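Local coordinates for protein FTT_1639c (Francisella tularensis subsp. tularensis, PDB 7KZW) that is of unknown function but, as the mostly beta-stranded C-terminal part of a protein predicted to carry a transmembrane helix, probably lies outside the lipid bilayer, at residues E7-K12 / F26-D31; F48-Y53 / Y105-Y110; G59-Y64 / K93-G98; A66-K71 / T82-G87. The protein carries 3 engineered substitutions. One frame throughout, in Å; residues are numbered along the deposited sequence. Where two conformers were deposited one is given.

Contact 1 of 4, residues E7-K12 / F26-D31; sequences ELPLLK and FGFCCD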
loop_
_atom_site.group_PDB
_atom_site.type_symbol
_atom_site.label_atom_id
_atom_site.label_comp_id
_atom_site.label_asym_id
_atom_site.label_seq_id
_atom_site.Cartn_x
_atom_site.Cartn_y
_atom_site.Cartn_z
ATOM N N GLU A 7 -12.455 3.613 2.480
ATOM C CA GLU A 7 -11.474 2.533 2.434
ATOM C C GLU A 7 -10.445 2.786 1.333
ATOM O O GLU A 7 -10.810 3.190 0.221
ATOM C CB GLU A 7 -12.152 1.182 2.157
ATOM C CG GLU A 7 -11.145 0.024 2.206
ATOM C CD GLU A 7 -11.738 -1.379 2.184
ATOM O OE1 GLU A 7 -12.652 -1.625 1.366
ATOM O OE2 GLU A 7 -11.258 -2.229 2.978
ATOM N N LEU A 8 -9.160 2.614 1.658
ATOM C CA LEU A 8 -8.122 2.653 0.658
ATOM C C LEU A 8 -8.285 1.446 -0.255
ATOM O O LEU A 8 -8.263 0.301 0.234
ATOM C CB LEU A 8 -6.772 2.631 1.393
ATOM C CG LEU A 8 -5.531 2.671 0.511
ATOM C CD1 LEU A 8 -5.460 3.975 -0.238
ATOM C CD2 LEU A 8 -4.256 2.457 1.359
ATOM N N PRO A 9 -8.525 1.634 -1.561
ATOM C CA PRO A 9 -8.896 0.480 -2.402
ATOM C C PRO A 9 -7.735 -0.471 -2.699
ATOM O O PRO A 9 -6.576 -0.073 -2.750
ATOM C CB PRO A 9 -9.408 1.135 -3.694
ATOM C CG PRO A 9 -9.740 2.567 -3.283
ATOM C CD PRO A 9 -8.766 2.931 -2.249
ATOM N N LEU A 10 -8.079 -1.753 -2.869
ATOM C CA LEU A 10 -7.166 -2.782 -3.330
ATOM C C LEU A 10 -7.232 -2.787 -4.859
ATOM O O LEU A 10 -8.311 -3.033 -5.439
ATOM C CB LEU A 10 -7.590 -4.131 -2.728
ATOM C CG LEU A 10 -6.733 -5.284 -3.199
ATOM C CD1 LEU A 10 -5.333 -5.228 -2.688
ATOM C CD2 LEU A 10 -7.368 -6.584 -2.706
ATOM N N LEU A 11 -6.131 -2.476 -5.518
ATOM C CA LEU A 11 -6.101 -2.439 -6.985
ATOM C C LEU A 11 -5.822 -3.782 -7.608
ATOM O O LEU A 11 -6.423 -4.118 -8.650
ATOM C CB LEU A 11 -4.987 -1.536 -7.478
ATOM C CG LEU A 11 -5.225 -0.058 -7.423
ATOM C CD1 LEU A 11 -3.949 0.735 -7.733
ATOM C CD2 LEU A 11 -6.290 0.220 -8.487
ATOM N N LYS A 12 -4.925 -4.557 -7.004
ATOM C CA LYS A 12 -4.403 -5.749 -7.663
ATOM C C LYS A 12 -3.782 -6.603 -6.567
ATOM O O LYS A 12 -3.333 -6.090 -5.539
ATOM C CB LYS A 12 -3.283 -5.314 -8.644
ATOM C CG LYS A 12 -2.886 -6.347 -9.655
ATOM C CD LYS A 12 -1.949 -5.737 -10.721
ATOM C CE LYS A 12 -1.925 -6.626 -11.991
ATOM N NZ LYS A 12 -0.544 -7.025 -12.438
ATOM N N PHE A 26 -2.328 -1.250 -3.246
ATOM C CA PHE A 26 -3.395 -0.336 -2.865
ATOM C C PHE A 26 -3.266 0.960 -3.630
ATOM O O PHE A 26 -2.135 1.456 -3.839
ATOM C CB PHE A 26 -3.340 -0.051 -1.371
ATOM C CG PHE A 26 -3.463 -1.292 -0.535
ATOM C CD1 PHE A 26 -4.693 -1.875 -0.359
ATOM C CD2 PHE A 26 -2.351 -1.911 0.017
ATOM C CE1 PHE A 26 -4.841 -3.036 0.400
ATOM C CE2 PHE A 26 -2.474 -3.060 0.780
ATOM C CZ PHE A 26 -3.708 -3.630 0.962
ATOM N N GLY A 27 -4.395 1.530 -4.036
ATOM C CA GLY A 27 -4.395 2.777 -4.777
ATOM C C GLY A 27 -5.756 2.988 -5.421
ATOM O O GLY A 27 -6.737 2.374 -5.014
ATOM N N PHE A 28 -5.778 3.808 -6.471
ATOM C CA PHE A 28 -7.046 4.248 -7.052
ATOM C C PHE A 28 -7.106 3.909 -8.538
ATOM O O PHE A 28 -6.081 3.748 -9.208
ATOM C CB PHE A 28 -7.228 5.765 -6.879
ATOM C CG PHE A 28 -7.179 6.198 -5.441
ATOM C CD1 PHE A 28 -8.320 6.121 -4.660
ATOM C CD2 PHE A 28 -5.996 6.698 -4.871
ATOM C CE1 PHE A 28 -8.312 6.464 -3.315
ATOM C CE2 PHE A 28 -5.977 7.087 -3.523
ATOM C CZ PHE A 28 -7.150 6.975 -2.751
ATOM N N CYS A 29 -8.322 3.858 -9.068
ATOM C CA CYS A 29 -8.579 3.690 -10.499
ATOM C C CYS A 29 -9.552 4.755 -11.014
ATOM O O CYS A 29 -9.826 5.767 -10.357
ATOM C CB CYS A 29 -9.043 2.247 -10.722
ATOM S SG CYS A 29 -10.644 1.854 -9.981
ATOM N N CYS A 30 -10.124 4.514 -12.214
ATOM C CA CYS A 30 -10.921 5.529 -12.907
ATOM C C CYS A 30 -12.224 5.853 -12.175
ATOM O O CYS A 30 -12.742 6.972 -12.287
ATOM C CB CYS A 30 -11.233 5.055 -14.326
ATOM S SG CYS A 30 -12.217 6.203 -15.256
ATOM N N ASP A 31 -12.816 4.868 -11.486
ATOM C CA ASP A 31 -14.112 5.078 -10.836
ATOM C C ASP A 31 -13.987 5.436 -9.361
ATOM O O ASP A 31 -15.002 5.583 -8.665
ATOM C CB ASP A 31 -15.093 3.897 -11.072
ATOM C CG ASP A 31 -14.690 2.578 -10.355
ATOM O OD1 ASP A 31 -13.815 2.539 -9.472
ATOM O OD2 ASP A 31 -15.293 1.542 -10.695
#
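Pro9 O gathers the polar part of this contact. Gly27 N donates to it across 3.0 Å, a fairly straight bond with an N-H...O angle of 156°, and Phe26 CA adds a CA-H...O contact of 3.2 Å to the same Pro9 oxygen. That carbonyl also lies at the edge of the Phe26 ring, near the ring plane, so one oxygen takes an amide N-H, a CA-H and the rim of an aromatic ring. The rest of the contact is largely apolar. The Phe26 benzyl group takes Leu8 at its root, where Leu8 CD2 stands 3.8 Å from Phe26 CB and the two side chains cross at about a right angle. Further out on the ring, Leu10 CD1 reaches Phe26 CE1 at 3.8 Å.

Strands 6-16 and 21-27 form a beta hairpin whose regular pairing is interrupted by a bulge near this end. Leu10 and Phe26 make an antiparallel non-hydrogen-bonded pair, whereas just beyond it Leu11 and Lys12 both face Met25 in a classic beta bulge. Leu11, its side chain swung to the backbone N side (chi1 -78°), lays CD1 over the bare Gly27 CA at 3.6 Å, while Leu11 CD2 comes to 3.6 Å from Phe28 O. Pro9 CB lies 3.2 Å from Gly27 O, and Pro9 CD packs obliquely against the Phe28 ring, 3.7 Å from Phe28 CE1.

Further out, Leu8 O accepts a hydrogen bond from Arg118 NH1, and Phe28 meets Tyr116 edge-to-face. Beyond the hairpin, Phe26 bonds through its backbone to Leu91 and Leu92 of strand 90-97.

Contact 2 of 4, residues F48-Y53 / Y105-Y110; sequences FLVNIY and YKVIAY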
loop_
_atom_site.group_PDB
_atom_site.type_symbol
_atom_site.label_atom_id
_atom_site.label_comp_id
_atom_site.label_asym_id
_atom_site.label_seq_id
_atom_site.Cartn_x
_atom_site.Cartn_y
_atom_site.Cartn_z
ATOM N N PHE A 48 0.330 12.336 0.403
ATOM C CA PHE A 48 -0.394 11.489 1.342
ATOM C C PHE A 48 0.419 11.379 2.626
ATOM O O PHE A 48 1.627 11.060 2.571
ATOM C CB PHE A 48 -0.611 10.084 0.768
ATOM C CG PHE A 48 -1.669 10.055 -0.313
ATOM C CD1 PHE A 48 -1.463 10.604 -1.554
ATOM C CD2 PHE A 48 -2.879 9.383 -0.067
ATOM C CE1 PHE A 48 -2.438 10.530 -2.540
ATOM C CE2 PHE A 48 -3.888 9.316 -1.076
ATOM C CZ PHE A 48 -3.649 9.911 -2.308
ATOM N N LEU A 49 -0.160 11.777 3.755
ATOM C CA LEU A 49 0.501 11.745 5.049
ATOM C C LEU A 49 -0.043 10.486 5.700
ATOM O O LEU A 49 -1.252 10.361 5.946
ATOM C CB LEU A 49 0.185 13.012 5.822
ATOM C CG LEU A 49 0.587 14.258 5.038
ATOM C CD1 LEU A 49 0.115 15.477 5.871
ATOM C CD2 LEU A 49 2.129 14.362 4.813
ATOM N N VAL A 50 0.824 9.490 5.893
ATOM C CA VAL A 50 0.394 8.130 6.165
ATOM C C VAL A 50 0.891 7.695 7.523
ATOM O O VAL A 50 2.047 7.882 7.866
ATOM C CB VAL A 50 0.889 7.156 5.084
ATOM C CG1 VAL A 50 0.252 5.754 5.366
ATOM C CG2 VAL A 50 0.555 7.666 3.695
ATOM N N ASN A 51 -0.006 7.099 8.307
ATOM C CA ASN A 51 0.380 6.421 9.522
ATOM C C ASN A 51 0.063 4.941 9.344
ATOM O O ASN A 51 -1.067 4.586 8.984
ATOM C CB ASN A 51 -0.506 6.892 10.677
ATOM C CG ASN A 51 -0.037 8.153 11.287
ATOM O OD1 ASN A 51 -0.588 9.246 11.010
ATOM N ND2 ASN A 51 0.961 8.015 12.168
ATOM N N ILE A 52 1.034 4.070 9.562
ATOM C CA ILE A 52 0.734 2.652 9.566
ATOM C C ILE A 52 1.093 2.049 10.920
ATOM O O ILE A 52 1.902 2.591 11.682
ATOM C CB ILE A 52 1.445 1.894 8.464
ATOM C CG1 ILE A 52 2.920 1.747 8.818
ATOM C CG2 ILE A 52 1.245 2.616 7.151
ATOM C CD1 ILE A 52 3.588 0.663 8.002
ATOM N N TYR A 53 0.366 0.971 11.242
ATOM C CA TYR A 53 0.507 0.293 12.524
ATOM C C TYR A 53 0.668 -1.160 12.166
ATOM O O TYR A 53 -0.081 -1.674 11.326
ATOM C CB TYR A 53 -0.772 0.518 13.379
ATOM C CG TYR A 53 -1.106 1.968 13.551
ATOM C CD1 TYR A 53 -1.869 2.639 12.554
ATOM C CD2 TYR A 53 -0.599 2.690 14.604
ATOM C CE1 TYR A 53 -2.147 3.999 12.654
ATOM C CE2 TYR A 53 -0.851 4.067 14.691
ATOM C CZ TYR A 53 -1.632 4.684 13.705
ATOM O OH TYR A 53 -1.883 6.049 13.861
ATOM N N TYR A 105 -1.940 -5.437 9.841
ATOM C CA TYR A 105 -1.594 -4.019 9.712
ATOM C C TYR A 105 -2.863 -3.166 9.731
ATOM O O TYR A 105 -3.998 -3.661 9.561
ATOM C CB TYR A 105 -0.860 -3.744 8.373
ATOM C CG TYR A 105 -1.714 -4.097 7.191
ATOM C CD1 TYR A 105 -2.628 -3.170 6.657
ATOM C CD2 TYR A 105 -1.659 -5.350 6.623
ATOM C CE1 TYR A 105 -3.456 -3.533 5.620
ATOM C CE2 TYR A 105 -2.466 -5.697 5.546
ATOM C CZ TYR A 105 -3.383 -4.764 5.062
ATOM O OH TYR A 105 -4.237 -5.009 4.028
ATOM N N LYS A 106 -2.628 -1.865 9.991
ATOM C CA LYS A 106 -3.671 -0.834 9.835
ATOM C C LYS A 106 -2.982 0.342 9.140
ATOM O O LYS A 106 -1.893 0.735 9.526
ATOM C CB LYS A 106 -4.245 -0.388 11.172
ATOM C CG LYS A 106 -5.262 0.756 11.028
ATOM C CD LYS A 106 -5.902 1.063 12.426
ATOM C CE LYS A 106 -7.044 2.103 12.344
ATOM N NZ LYS A 106 -8.297 1.550 11.767
ATOM N N VAL A 107 -3.600 0.853 8.079
ATOM C CA VAL A 107 -3.118 2.027 7.352
ATOM C C VAL A 107 -4.129 3.133 7.503
ATOM O O VAL A 107 -5.324 2.906 7.277
ATOM C CB VAL A 107 -2.953 1.710 5.848
ATOM C CG1 VAL A 107 -2.530 2.974 5.078
ATOM C CG2 VAL A 107 -2.012 0.525 5.613
ATOM N N ILE A 108 -3.668 4.338 7.839
ATOM C CA ILE A 108 -4.504 5.520 7.751
ATOM C C ILE A 108 -3.739 6.500 6.897
ATOM O O ILE A 108 -2.634 6.945 7.275
ATOM C CB ILE A 108 -4.774 6.139 9.124
ATOM C CG1 ILE A 108 -5.436 5.125 10.030
ATOM C CG2 ILE A 108 -5.676 7.404 8.956
ATOM C CD1 ILE A 108 -5.737 5.671 11.430
ATOM N N ALA A 109 -4.314 6.925 5.778
ATOM C CA ALA A 109 -3.642 7.846 4.854
ATOM C C ALA A 109 -4.493 9.083 4.646
ATOM O O ALA A 109 -5.690 8.977 4.353
ATOM C CB ALA A 109 -3.369 7.129 3.528
ATOM N N TYR A 110 -3.903 10.267 4.819
ATOM C CA TYR A 110 -4.652 11.504 4.645
ATOM C C TYR A 110 -4.172 12.216 3.394
ATOM O O TYR A 110 -2.965 12.494 3.259
ATOM C CB TYR A 110 -4.439 12.459 5.821
ATOM C CG TYR A 110 -4.896 11.907 7.089
ATOM C CD1 TYR A 110 -6.204 12.068 7.501
ATOM C CD2 TYR A 110 -4.009 11.196 7.882
ATOM C CE1 TYR A 110 -6.624 11.515 8.750
ATOM C CE2 TYR A 110 -4.387 10.676 9.048
ATOM C CZ TYR A 110 -5.670 10.833 9.481
ATOM O OH TYR A 110 -5.981 10.284 10.710
#
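Leu49, Asn51 and Tyr53 pair with Tyr110, Ile108 and Lys106 as antiparallel hydrogen-bonded pairs, giving a regular ladder of six N-H...O bonds, such as Asn51 N to Ile108 O at 2.8 Å, with strand directions 162° apart. The central rungs are the straightest: Ile108 N points at Asn51 O with an N-H...O angle of 172°. Between the rungs, CA-H...O contacts such as Val50 CA to Ile108 O fill the non-hydrogen-bonded positions.

As in any such ladder, side chains alternate between two faces, and here the faces differ in character. Val50, Ile52, Val107 and Ala109 form the buried one. Val50 divides its two methyls, CG1 meeting Val107 CG1 at 3.9 Å and CG2 meeting Ala109 CB at 4.0 Å. The face of Leu49, Asn51, Tyr53, Lys106, Ile108 and Tyr110 is more open and carries long side chains. A chi1 of -55° helps to carry the Tyr53 ring across to the neighbouring strand. There it runs alongside Lys106, with Tyr53 CD1 4.1 Å from Lys106 CB, and Tyr53 CE1 reaches Ile108 CD1, also at 4.1 Å. The edge of the Tyr53 ring faces Lys106 O; Tyr110 likewise turns its ring edge to a carbonyl of the opposite strand, with CD2 3.5 Å from Leu49 O.

On the buried side Tyr105 and Phe62 meet edge-to-face, and Val107 touches Leu92 of strand 90-97. Within the sheet, strand 48-58 has strand 79-83 as its other neighbour, while strand 102-111 is flanked by strand 114-123.

Contact 3 of 4, residues G59-Y64 / K93-G98; sequences GCKFIY and KLECKG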
loop_
_atom_site.group_PDB
_atom_site.type_symbol
_atom_site.label_atom_id
_atom_site.label_comp_id
_atom_site.label_asym_id
_atom_site.label_seq_id
_atom_site.Cartn_x
_atom_site.Cartn_y
_atom_site.Cartn_z
ATOM N N GLY A 59 8.412 -11.413 7.444
ATOM C CA GLY A 59 8.703 -11.425 6.020
ATOM C C GLY A 59 7.948 -10.445 5.143
ATOM O O GLY A 59 7.954 -10.625 3.911
ATOM N N CYS A 60 7.362 -9.392 5.706
ATOM C CA CYS A 60 6.565 -8.490 4.863
ATOM C C CYS A 60 7.048 -7.052 4.985
ATOM O O CYS A 60 7.676 -6.636 5.963
ATOM C CB CYS A 60 5.098 -8.509 5.318
ATOM S SG CYS A 60 4.398 -10.196 5.278
ATOM N N LYS A 61 6.736 -6.270 3.954
ATOM C CA LYS A 61 7.135 -4.859 3.937
ATOM C C LYS A 61 6.190 -4.080 3.024
ATOM O O LYS A 61 5.649 -4.618 2.052
ATOM C CB LYS A 61 8.568 -4.687 3.435
ATOM C CG LYS A 61 8.779 -5.172 2.011
ATOM C CD LYS A 61 10.294 -5.052 1.624
ATOM C CE LYS A 61 10.559 -5.528 0.197
ATOM N NZ LYS A 61 12.035 -5.404 -0.089
ATOM N N PHE A 62 6.005 -2.797 3.336
ATOM C CA PHE A 62 5.296 -1.897 2.435
ATOM C C PHE A 62 6.316 -1.091 1.650
ATOM O O PHE A 62 7.304 -0.608 2.210
ATOM C CB PHE A 62 4.503 -0.854 3.242
ATOM C CG PHE A 62 3.245 -1.396 3.932
ATOM C CD1 PHE A 62 2.013 -1.418 3.271
ATOM C CD2 PHE A 62 3.338 -1.888 5.227
ATOM C CE1 PHE A 62 0.866 -1.874 3.950
ATOM C CE2 PHE A 62 2.177 -2.358 5.909
ATOM C CZ PHE A 62 0.988 -2.387 5.258
ATOM N N ILE A 63 6.059 -0.940 0.369
ATOM C CA ILE A 63 6.830 -0.109 -0.563
ATOM C C ILE A 63 5.965 1.073 -0.951
ATOM O O ILE A 63 4.758 0.907 -1.199
ATOM C CB ILE A 63 7.184 -0.906 -1.843
ATOM C CG1 ILE A 63 7.739 -2.281 -1.475
ATOM C CG2 ILE A 63 8.154 -0.101 -2.731
ATOM C CD1 ILE A 63 9.010 -2.144 -0.775
ATOM N N TYR A 64 6.553 2.274 -0.996
ATOM C CA TYR A 64 5.804 3.468 -1.405
ATOM C C TYR A 64 6.722 4.377 -2.196
ATOM O O TYR A 64 7.926 4.168 -2.221
ATOM C CB TYR A 64 5.252 4.211 -0.171
ATOM C CG TYR A 64 6.261 4.630 0.867
ATOM C CD1 TYR A 64 6.746 5.916 0.901
ATOM C CD2 TYR A 64 6.696 3.735 1.830
ATOM C CE1 TYR A 64 7.663 6.310 1.862
ATOM C CE2 TYR A 64 7.579 4.123 2.815
ATOM C CZ TYR A 64 8.072 5.434 2.855
ATOM O OH TYR A 64 8.990 5.849 3.807
ATOM N N LYS A 93 2.532 -0.770 -2.112
ATOM C CA LYS A 93 2.639 -2.201 -2.423
ATOM C C LYS A 93 3.024 -2.943 -1.157
ATOM O O LYS A 93 4.100 -2.717 -0.593
ATOM C CB LYS A 93 3.708 -2.461 -3.461
ATOM C CG LYS A 93 3.647 -3.918 -3.919
ATOM C CD LYS A 93 4.758 -4.134 -4.957
ATOM C CE LYS A 93 4.718 -5.590 -5.472
ATOM N NZ LYS A 93 5.806 -5.865 -6.486
ATOM N N LEU A 94 2.161 -3.815 -0.661
ATOM C CA LEU A 94 2.472 -4.646 0.519
ATOM C C LEU A 94 2.928 -5.996 -0.005
ATOM O O LEU A 94 2.197 -6.645 -0.761
ATOM C CB LEU A 94 1.222 -4.825 1.363
ATOM C CG LEU A 94 1.404 -5.736 2.586
ATOM C CD1 LEU A 94 2.508 -5.281 3.510
ATOM C CD2 LEU A 94 0.060 -5.838 3.307
ATOM N N GLU A 95 4.166 -6.376 0.323
ATOM C CA GLU A 95 4.788 -7.594 -0.216
ATOM C C GLU A 95 5.102 -8.549 0.919
ATOM O O GLU A 95 5.455 -8.115 2.029
ATOM C CB GLU A 95 6.169 -7.268 -0.843
ATOM C CG GLU A 95 6.095 -6.394 -2.053
ATOM C CD GLU A 95 7.459 -6.229 -2.713
ATOM O OE1 GLU A 95 8.499 -6.428 -2.040
ATOM O OE2 GLU A 95 7.482 -5.898 -3.895
ATOM N N CYS A 96 4.896 -9.771 0.678
ATOM C CA CYS A 96 5.420 -10.839 1.622
ATOM C C CYS A 96 6.393 -11.837 0.898
ATOM O O CYS A 96 6.367 -12.036 -0.341
ATOM C CB CYS A 96 4.238 -11.587 2.238
ATOM S SG CYS A 96 3.263 -12.580 1.066
ATOM N N LYS A 97 7.320 -12.310 1.675
ATOM C CA LYS A 97 8.308 -13.220 1.121
ATOM C C LYS A 97 8.464 -14.385 2.074
ATOM O O LYS A 97 8.837 -14.176 3.237
ATOM C CB LYS A 97 9.654 -12.500 0.944
ATOM C CG LYS A 97 10.830 -13.378 0.575
ATOM C CD LYS A 97 10.794 -13.756 -0.876
ATOM C CE LYS A 97 12.172 -14.308 -1.286
ATOM N NZ LYS A 97 12.103 -14.967 -2.621
ATOM N N GLY A 98 8.292 -15.605 1.570
ATOM C CA GLY A 98 8.551 -16.796 2.366
ATOM C C GLY A 98 7.275 -17.537 2.713
ATOM O O GLY A 98 6.192 -16.950 2.854
HETATM O O HOH W 1 11.008 -6.345 -3.072
#
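Phe62 offers one ring face to Leu94, whose CD1 sits 3.6 Å from the ring centroid and only 5° off its normal, a CH-pi contact that is almost exactly centred. Two torsions of Leu94 together bring the methyl there, an extended chi1 of 177° followed by a turn at chi2 of 57°. The two residues form an antiparallel non-hydrogen-bonded pair on the buried face, where Phe62 also touches Ile103 of strand 102-111. Around them the backbones exchange regular bonds, among them Glu95 N to Lys61 O at 2.9 Å.

The other face carries Lys61, Lys93 and Glu95 beside Ile63. Lys61 and Glu95 lie side by side, but Lys61 NZ stays 4.2 Å from Glu95 OE1, beyond a salt bridge. A water spans the gap, donating to Glu95 OE1 at 2.7 Å and accepting a weak bond from Lys61 NZ, which also has Glu74 of strand 72-75 as a long, weak ion-pair partner. Glu95 OE2 instead pairs with Lys93 NZ at 3.1 Å, a salt bridge along one strand with a weak hydrogen bond. Glu95 thus sits between two lysines, and their positive charges probably favour its carboxylate form.

Contact 4 of 4, residues A66-K71 / T82-G87; sequences ADTKGK and TAYLSG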
loop_
_atom_site.group_PDB
_atom_site.type_symbol
_atom_site.label_atom_id
_atom_site.label_comp_id
_atom_site.label_asym_id
_atom_site.label_seq_id
_atom_site.Cartn_x
_atom_site.Cartn_y
_atom_site.Cartn_z
ATOM N N ALA A 66 8.427 7.692 -2.087
ATOM C CA ALA A 66 8.740 8.557 -0.962
ATOM C C ALA A 66 8.939 9.999 -1.401
ATOM O O ALA A 66 8.953 10.894 -0.527
ATOM C CB ALA A 66 10.035 8.077 -0.299
ATOM N N ASP A 67 9.022 10.269 -2.692
ATOM C CA ASP A 67 9.133 11.629 -3.151
ATOM C C ASP A 67 8.518 11.759 -4.541
ATOM O O ASP A 67 8.080 10.772 -5.132
ATOM C CB ASP A 67 10.593 12.109 -3.054
ATOM C CG ASP A 67 11.545 11.436 -4.030
ATOM O OD1 ASP A 67 11.124 10.902 -5.064
ATOM O OD2 ASP A 67 12.785 11.475 -3.763
ATOM N N THR A 68 8.542 12.996 -5.058
ATOM C CA THR A 68 7.865 13.256 -6.326
ATOM C C THR A 68 8.650 12.762 -7.525
ATOM O O THR A 68 8.169 12.864 -8.649
ATOM C CB THR A 68 7.502 14.727 -6.479
ATOM O OG1 THR A 68 8.679 15.509 -6.345
ATOM C CG2 THR A 68 6.488 15.159 -5.388
ATOM N N LYS A 69 9.887 12.322 -7.331
ATOM C CA LYS A 69 10.633 11.647 -8.373
ATOM C C LYS A 69 10.398 10.140 -8.366
ATOM O O LYS A 69 10.963 9.449 -9.206
ATOM C CB LYS A 69 12.144 11.961 -8.281
ATOM C CG LYS A 69 12.460 13.453 -8.163
ATOM C CD LYS A 69 12.464 14.244 -9.410
ATOM C CE LYS A 69 13.776 14.061 -10.137
ATOM N NZ LYS A 69 13.547 14.101 -11.548
ATOM N N GLY A 70 9.536 9.635 -7.486
ATOM C CA GLY A 70 9.260 8.201 -7.380
ATOM C C GLY A 70 10.322 7.389 -6.683
ATOM O O GLY A 70 10.239 6.144 -6.680
ATOM N N LYS A 71 11.256 8.031 -5.985
ATOM C CA LYS A 71 12.216 7.215 -5.252
ATOM C C LYS A 71 11.467 6.387 -4.211
ATOM O O LYS A 71 10.600 6.909 -3.510
ATOM C CB LYS A 71 13.184 8.134 -4.537
ATOM C CG LYS A 71 14.299 7.356 -3.859
ATOM C CD LYS A 71 15.315 8.329 -3.205
ATOM C CE LYS A 71 16.396 7.585 -2.418
ATOM N NZ LYS A 71 17.042 6.507 -3.242
ATOM N N THR A 82 5.554 10.129 4.408
ATOM C CA THR A 82 4.919 10.847 3.289
ATOM C C THR A 82 5.025 10.017 2.030
ATOM O O THR A 82 6.098 9.491 1.732
ATOM C CB THR A 82 5.640 12.145 3.060
ATOM O OG1 THR A 82 5.758 12.849 4.288
ATOM C CG2 THR A 82 4.850 13.024 2.000
ATOM N N ALA A 83 3.933 9.870 1.314
ATOM C CA ALA A 83 3.875 9.045 0.097
ATOM C C ALA A 83 3.131 9.758 -1.013
ATOM O O ALA A 83 2.317 10.662 -0.763
ATOM C CB ALA A 83 3.110 7.750 0.391
ATOM N N TYR A 84 3.460 9.406 -2.244
ATOM C CA TYR A 84 2.867 9.989 -3.429
ATOM C C TYR A 84 2.357 8.882 -4.316
ATOM O O TYR A 84 2.892 7.785 -4.327
ATOM C CB TYR A 84 3.929 10.784 -4.196
ATOM C CG TYR A 84 4.426 11.961 -3.387
ATOM C CD1 TYR A 84 5.482 11.830 -2.506
ATOM C CD2 TYR A 84 3.788 13.184 -3.491
ATOM C CE1 TYR A 84 5.919 12.922 -1.737
ATOM C CE2 TYR A 84 4.185 14.265 -2.696
ATOM C CZ TYR A 84 5.274 14.111 -1.876
ATOM O OH TYR A 84 5.718 15.185 -1.097
ATOM N N LEU A 85 1.327 9.183 -5.103
ATOM C CA LEU A 85 0.790 8.196 -6.024
ATOM C C LEU A 85 1.704 8.031 -7.234
ATOM O O LEU A 85 2.166 9.020 -7.821
ATOM C CB LEU A 85 -0.568 8.673 -6.524
ATOM C CG LEU A 85 -1.693 8.629 -5.493
ATOM C CD1 LEU A 85 -2.917 9.311 -6.079
ATOM C CD2 LEU A 85 -2.026 7.148 -5.136
ATOM N N SER A 86 1.897 6.782 -7.654
ATOM C CA SER A 86 2.633 6.534 -8.898
ATOM C C SER A 86 1.806 6.986 -10.092
ATOM O O SER A 86 0.623 7.354 -9.985
ATOM C CB SER A 86 2.925 5.046 -9.071
ATOM O OG SER A 86 1.720 4.367 -9.437
ATOM N N GLY A 87 2.401 6.889 -11.273
ATOM C CA GLY A 87 1.660 7.295 -12.439
ATOM C C GLY A 87 0.461 6.428 -12.771
ATOM O O GLY A 87 -0.428 6.879 -13.526
#
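Ala66 and Ala83 bring their backbones within 5.0 Å, CA to CA, before the segments part, so that Asp67 CA and Tyr84 CA are already 6.5 Å from each other. The first segment is the loop of a beta hairpin between strands 60-65 and 72-75, and it includes a type I beta turn from Asp67 to Gly70. No hydrogen bond joins the two segments; just before the loop, Ala65 bonds through its backbone to Tyr84. Such a contact shows how a turn can hold its own shape and still offer a surface to a neighbour.

The turn is closed by Gly70 N donating to Asp67 O at 3.0 Å. Asp67 OD1 accepts Lys71 N at 3.0 Å, coming from above the carboxylate plane, and also a weak bond from Lys69 N. At the base, Ala66 N donates to Lys71 O. Gly70, with its positive phi of 76°, completes the bend.

Tyr84 carries nearly all the side-chain contact from the second segment, which continues from strand 79-83. Its ring extends over the start of the turn. Ala66 O lies at the ring edge, in its plane, 3.8 Å from Tyr84 CE1, and the backbone of Asp67 approaches Tyr84 CD1 obliquely. Over one face comes the methyl of Thr68: CG2 stands 3.9 Å from the Tyr84 ring centroid, displaced toward the CE2 side of the ring, a CH-pi contact.

From the N terminus, contact 1 closes first, completing the hairpin of strands 6-16 and 21-27 before any other contact opens. Contact 2 then spans the longest separation, joining strand 48-58 to strand 102-111. Contact 3 is nested inside that loop, pairing strand 60-65 with strand 90-97, and contact 4 is nested in turn within contact 3, setting the 66-71 turn against residues 82-87. None cross. Side chains unite them: Phe26 touches both Tyr105 and Leu94, Ile52 packs on Phe62, and Phe48 meets Phe28 and Leu85. Buried faces of strands distant in the sheet order therefore share one core.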